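Local structure of Xaa-Pro dipeptidase (Pyrococcus horikoshii, 1WY2) at residues K201-L213 with I224-Q237. The protein probably splits dipeptides that carry proline at the C-terminal position after a nonpolar residue, as a homodimeric metallopeptidase of the M24B family with two metal ions per subunit. Numbering follows the deposited sequence.
Sequences KRIERGDLVVIDL and ITRTIVVGSPNEKQ. With ZN (zinc ion), chain D.
Val209 and Ile228 form a hydrogen-bonded pair near the open end of the antiparallel hairpin of strands 208-217 and 220-229, Val209 N to Ile228 O at 2.8 Å; Ile211 with Arg226 and Leu213 with Ile224 repeat the pattern. The packing is tight on both faces. On that of Val209, Ile211 and Ile228, Val230, just past its strand, touches Ile203 CG2 (3.7 Å) and Val209 CG2 (3.9 Å) with its CG2. On the other, Leu208 CD2 reaches Val229 CG2 at 3.5 Å and, in another direction, Thr227 CG2. Further along this face Asp212, CG anti to the backbone N (chi1 -167°), places OD1 2.0 Å from zinc, while Arg328 holds OD2; Asp223 and Glu330 share the metal, and Thr225 OG1 bonds to Glu330. The open end, by the type II turn Glu204-Asp207, is more solvent-accessible. There Gln237 NE2 gives Gly206 O a nearly straight bond (3.0 Å, 168°), a water joins Gly206 O to Gln237 OE1, and OE1 closes a capping box by accepting from Asn234 N. With an alanine in place of Gln237, Gly206 O is likely to lose its amide donor and the box one of its two bonds. In the M24 fold, strand 184-187 flanks strand 208-217, helix 130-153 packs on Leu213 and Ile224, and strand 325-336 meets Leu208, Val210 and Thr227.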
# COMPACT_ATOMS: atom_id res chain seq x y z
N LYS A 201 10.68 -10.28 18.09
CA LYS A 201 10.73 -11.49 18.90
C LYS A 201 11.78 -12.45 18.35
O LYS A 201 11.91 -12.60 17.14
CB LYS A 201 9.37 -12.20 18.91
CG LYS A 201 9.39 -13.54 19.64
CD LYS A 201 8.05 -14.26 19.54
CE LYS A 201 8.07 -15.57 20.32
NZ LYS A 201 9.11 -16.53 19.84
N ARG A 202 12.52 -13.09 19.25
CA ARG A 202 13.52 -14.05 18.81
C ARG A 202 12.91 -15.44 18.87
O ARG A 202 12.17 -15.78 19.79
CB ARG A 202 14.78 -13.96 19.67
CG ARG A 202 15.61 -12.72 19.35
CD ARG A 202 16.92 -12.68 20.12
NE ARG A 202 17.68 -11.47 19.79
CZ ARG A 202 18.32 -11.27 18.64
NH1 ARG A 202 18.31 -12.20 17.69
NH2 ARG A 202 18.97 -10.14 18.43
N ILE A 203 13.22 -16.24 17.86
CA ILE A 203 12.72 -17.60 17.75
C ILE A 203 13.37 -18.52 18.79
O ILE A 203 14.57 -18.43 19.04
CB ILE A 203 12.97 -18.13 16.33
CG1 ILE A 203 12.23 -17.23 15.33
CG2 ILE A 203 12.52 -19.58 16.20
CD1 ILE A 203 12.58 -17.49 13.88
N GLU A 204 12.58 -19.40 19.39
CA GLU A 204 13.09 -20.33 20.40
C GLU A 204 12.88 -21.77 19.96
O GLU A 204 11.98 -22.06 19.17
CB GLU A 204 12.38 -20.12 21.74
CG GLU A 204 12.30 -18.68 22.21
CD GLU A 204 11.67 -18.56 23.59
OE1 GLU A 204 12.38 -18.84 24.59
OE2 GLU A 204 10.48 -18.21 23.68
N ARG A 205 13.70 -22.68 20.47
CA ARG A 205 13.55 -24.09 20.11
C ARG A 205 12.20 -24.57 20.64
O ARG A 205 11.80 -24.23 21.75
CB ARG A 205 14.69 -24.94 20.69
CG ARG A 205 14.57 -26.42 20.36
CD ARG A 205 15.84 -27.18 20.69
NE ARG A 205 16.89 -26.96 19.70
CZ ARG A 205 16.95 -27.57 18.52
NH1 ARG A 205 16.02 -28.44 18.17
NH2 ARG A 205 17.94 -27.30 17.67
N GLY A 206 11.50 -25.36 19.82
CA GLY A 206 10.19 -25.86 20.21
C GLY A 206 9.08 -24.97 19.69
O GLY A 206 7.90 -25.26 19.86
N ASP A 207 9.47 -23.87 19.04
CA ASP A 207 8.52 -22.91 18.49
C ASP A 207 7.87 -23.36 17.19
O ASP A 207 8.53 -23.90 16.31
CB ASP A 207 9.22 -21.58 18.17
CG ASP A 207 9.22 -20.61 19.33
OD1 ASP A 207 8.76 -20.98 20.43
OD2 ASP A 207 9.68 -19.47 19.12
N LEU A 208 6.56 -23.12 17.07
CA LEU A 208 5.87 -23.37 15.81
C LEU A 208 6.19 -22.06 15.11
O LEU A 208 6.20 -21.01 15.76
CB LEU A 208 4.35 -23.46 16.02
CG LEU A 208 3.71 -24.83 16.20
CD1 LEU A 208 2.29 -24.67 16.70
CD2 LEU A 208 3.73 -25.59 14.87
N VAL A 209 6.46 -22.10 13.81
CA VAL A 209 6.76 -20.87 13.09
C VAL A 209 5.97 -20.85 11.79
O VAL A 209 6.13 -21.72 10.94
CB VAL A 209 8.26 -20.74 12.74
CG1 VAL A 209 8.54 -19.35 12.15
CG2 VAL A 209 9.11 -20.97 13.99
N VAL A 210 5.09 -19.86 11.66
CA VAL A 210 4.28 -19.71 10.46
C VAL A 210 5.01 -18.74 9.55
O VAL A 210 5.40 -17.65 9.97
CB VAL A 210 2.87 -19.15 10.80
CG1 VAL A 210 2.06 -18.94 9.52
CG2 VAL A 210 2.14 -20.11 11.73
N ILE A 211 5.20 -19.15 8.30
CA ILE A 211 5.90 -18.35 7.29
C ILE A 211 4.92 -18.08 6.15
O ILE A 211 4.61 -18.97 5.37
CB ILE A 211 7.12 -19.12 6.73
CG1 ILE A 211 8.02 -19.57 7.89
CG2 ILE A 211 7.90 -18.25 5.76
CD1 ILE A 211 9.00 -20.67 7.52
N ASP A 212 4.44 -16.84 6.06
CA ASP A 212 3.49 -16.44 5.02
C ASP A 212 4.13 -15.28 4.26
O ASP A 212 4.38 -14.22 4.83
CB ASP A 212 2.17 -16.00 5.68
CG ASP A 212 1.02 -15.88 4.69
OD1 ASP A 212 1.26 -15.73 3.47
OD2 ASP A 212 -0.14 -15.91 5.15
N LEU A 213 4.39 -15.49 2.98
CA LEU A 213 5.03 -14.47 2.17
C LEU A 213 4.61 -14.58 0.72
O LEU A 213 3.91 -15.51 0.33
CB LEU A 213 6.56 -14.60 2.29
CG LEU A 213 7.20 -15.94 1.89
CD1 LEU A 213 7.37 -16.00 0.38
CD2 LEU A 213 8.56 -16.10 2.57
N ILE A 224 2.07 -17.77 -0.35
CA ILE A 224 2.34 -19.10 0.18
C ILE A 224 2.57 -19.07 1.69
O ILE A 224 3.09 -18.09 2.22
CB ILE A 224 3.60 -19.71 -0.51
CG1 ILE A 224 3.82 -21.15 -0.05
CG2 ILE A 224 4.83 -18.87 -0.18
CD1 ILE A 224 5.03 -21.82 -0.70
N THR A 225 2.14 -20.12 2.38
CA THR A 225 2.35 -20.23 3.82
C THR A 225 2.76 -21.65 4.17
O THR A 225 2.14 -22.62 3.73
CB THR A 225 1.07 -19.95 4.67
OG1 THR A 225 0.58 -18.63 4.41
CG2 THR A 225 1.40 -20.05 6.16
N ARG A 226 3.83 -21.77 4.94
CA ARG A 226 4.28 -23.08 5.41
C ARG A 226 4.54 -22.91 6.90
O ARG A 226 4.96 -21.85 7.35
CB ARG A 226 5.57 -23.51 4.71
CG ARG A 226 5.39 -23.90 3.24
CD ARG A 226 4.58 -25.18 3.09
NE ARG A 226 4.39 -25.52 1.68
CZ ARG A 226 3.43 -25.02 0.91
NH1 ARG A 226 2.55 -24.15 1.41
NH2 ARG A 226 3.37 -25.36 -0.37
N THR A 227 4.27 -23.95 7.66
CA THR A 227 4.50 -23.90 9.10
C THR A 227 5.50 -24.98 9.44
O THR A 227 5.41 -26.10 8.93
CB THR A 227 3.20 -24.13 9.89
OG1 THR A 227 2.27 -23.08 9.61
CG2 THR A 227 3.48 -24.15 11.40
N ILE A 228 6.47 -24.64 10.28
CA ILE A 228 7.49 -25.60 10.71
C ILE A 228 7.61 -25.53 12.23
O ILE A 228 6.93 -24.73 12.88
CB ILE A 228 8.89 -25.28 10.10
CG1 ILE A 228 9.36 -23.90 10.57
CG2 ILE A 228 8.82 -25.31 8.57
CD1 ILE A 228 10.77 -23.55 10.12
N VAL A 229 8.45 -26.39 12.79
CA VAL A 229 8.69 -26.39 14.22
C VAL A 229 10.20 -26.42 14.38
O VAL A 229 10.89 -27.16 13.68
CB VAL A 229 8.11 -27.63 14.94
CG1 VAL A 229 8.55 -27.63 16.40
CG2 VAL A 229 6.59 -27.61 14.86
N VAL A 230 10.72 -25.58 15.27
CA VAL A 230 12.15 -25.54 15.51
C VAL A 230 12.45 -26.64 16.52
O VAL A 230 12.13 -26.52 17.70
CB VAL A 230 12.58 -24.17 16.09
CG1 VAL A 230 14.09 -24.15 16.32
CG2 VAL A 230 12.18 -23.06 15.13
N GLY A 231 13.04 -27.72 16.04
CA GLY A 231 13.34 -28.85 16.90
C GLY A 231 12.26 -29.89 16.73
O GLY A 231 11.70 -30.04 15.65
N SER A 232 11.96 -30.61 17.81
CA SER A 232 10.93 -31.65 17.76
C SER A 232 9.60 -31.09 18.25
O SER A 232 9.54 -30.40 19.27
CB SER A 232 11.34 -32.84 18.62
OG SER A 232 12.58 -33.37 18.18
N PRO A 233 8.51 -31.38 17.53
CA PRO A 233 7.19 -30.89 17.95
C PRO A 233 6.59 -31.76 19.03
O PRO A 233 6.84 -32.97 19.07
CB PRO A 233 6.39 -30.96 16.66
CG PRO A 233 6.92 -32.22 16.04
CD PRO A 233 8.42 -32.08 16.23
N ASN A 234 5.81 -31.16 19.93
CA ASN A 234 5.17 -31.95 20.97
C ASN A 234 3.89 -32.52 20.36
O ASN A 234 3.51 -32.16 19.25
CB ASN A 234 4.87 -31.11 22.22
CG ASN A 234 4.00 -29.91 21.93
OD1 ASN A 234 2.96 -30.02 21.29
ND2 ASN A 234 4.42 -28.75 22.43
N GLU A 235 3.23 -33.41 21.09
CA GLU A 235 2.02 -34.04 20.59
C GLU A 235 0.87 -33.11 20.23
O GLU A 235 0.14 -33.36 19.27
CB GLU A 235 1.54 -35.09 21.59
CG GLU A 235 2.50 -36.25 21.74
CD GLU A 235 2.87 -36.86 20.40
OE1 GLU A 235 1.95 -37.30 19.68
OE2 GLU A 235 4.07 -36.89 20.07
N LYS A 236 0.71 -32.03 20.99
CA LYS A 236 -0.38 -31.11 20.71
C LYS A 236 -0.13 -30.26 19.47
O LYS A 236 -1.07 -29.90 18.75
CB LYS A 236 -0.65 -30.26 21.96
CG LYS A 236 -1.13 -31.14 23.11
CD LYS A 236 -1.26 -30.44 24.45
CE LYS A 236 -1.74 -31.44 25.50
NZ LYS A 236 -1.87 -30.89 26.87
N GLN A 237 1.13 -29.96 19.20
CA GLN A 237 1.49 -29.18 18.01
C GLN A 237 1.28 -30.07 16.80
O GLN A 237 0.73 -29.65 15.78
CB GLN A 237 2.95 -28.74 18.06
CG GLN A 237 3.28 -27.75 19.17
CD GLN A 237 4.75 -27.43 19.23
OE1 GLN A 237 5.60 -28.32 19.23
NE2 GLN A 237 5.08 -26.14 19.29
ZN ZN D . -0.49 -15.89 2.50
O HOH W 1 7.48 -27.94 21.25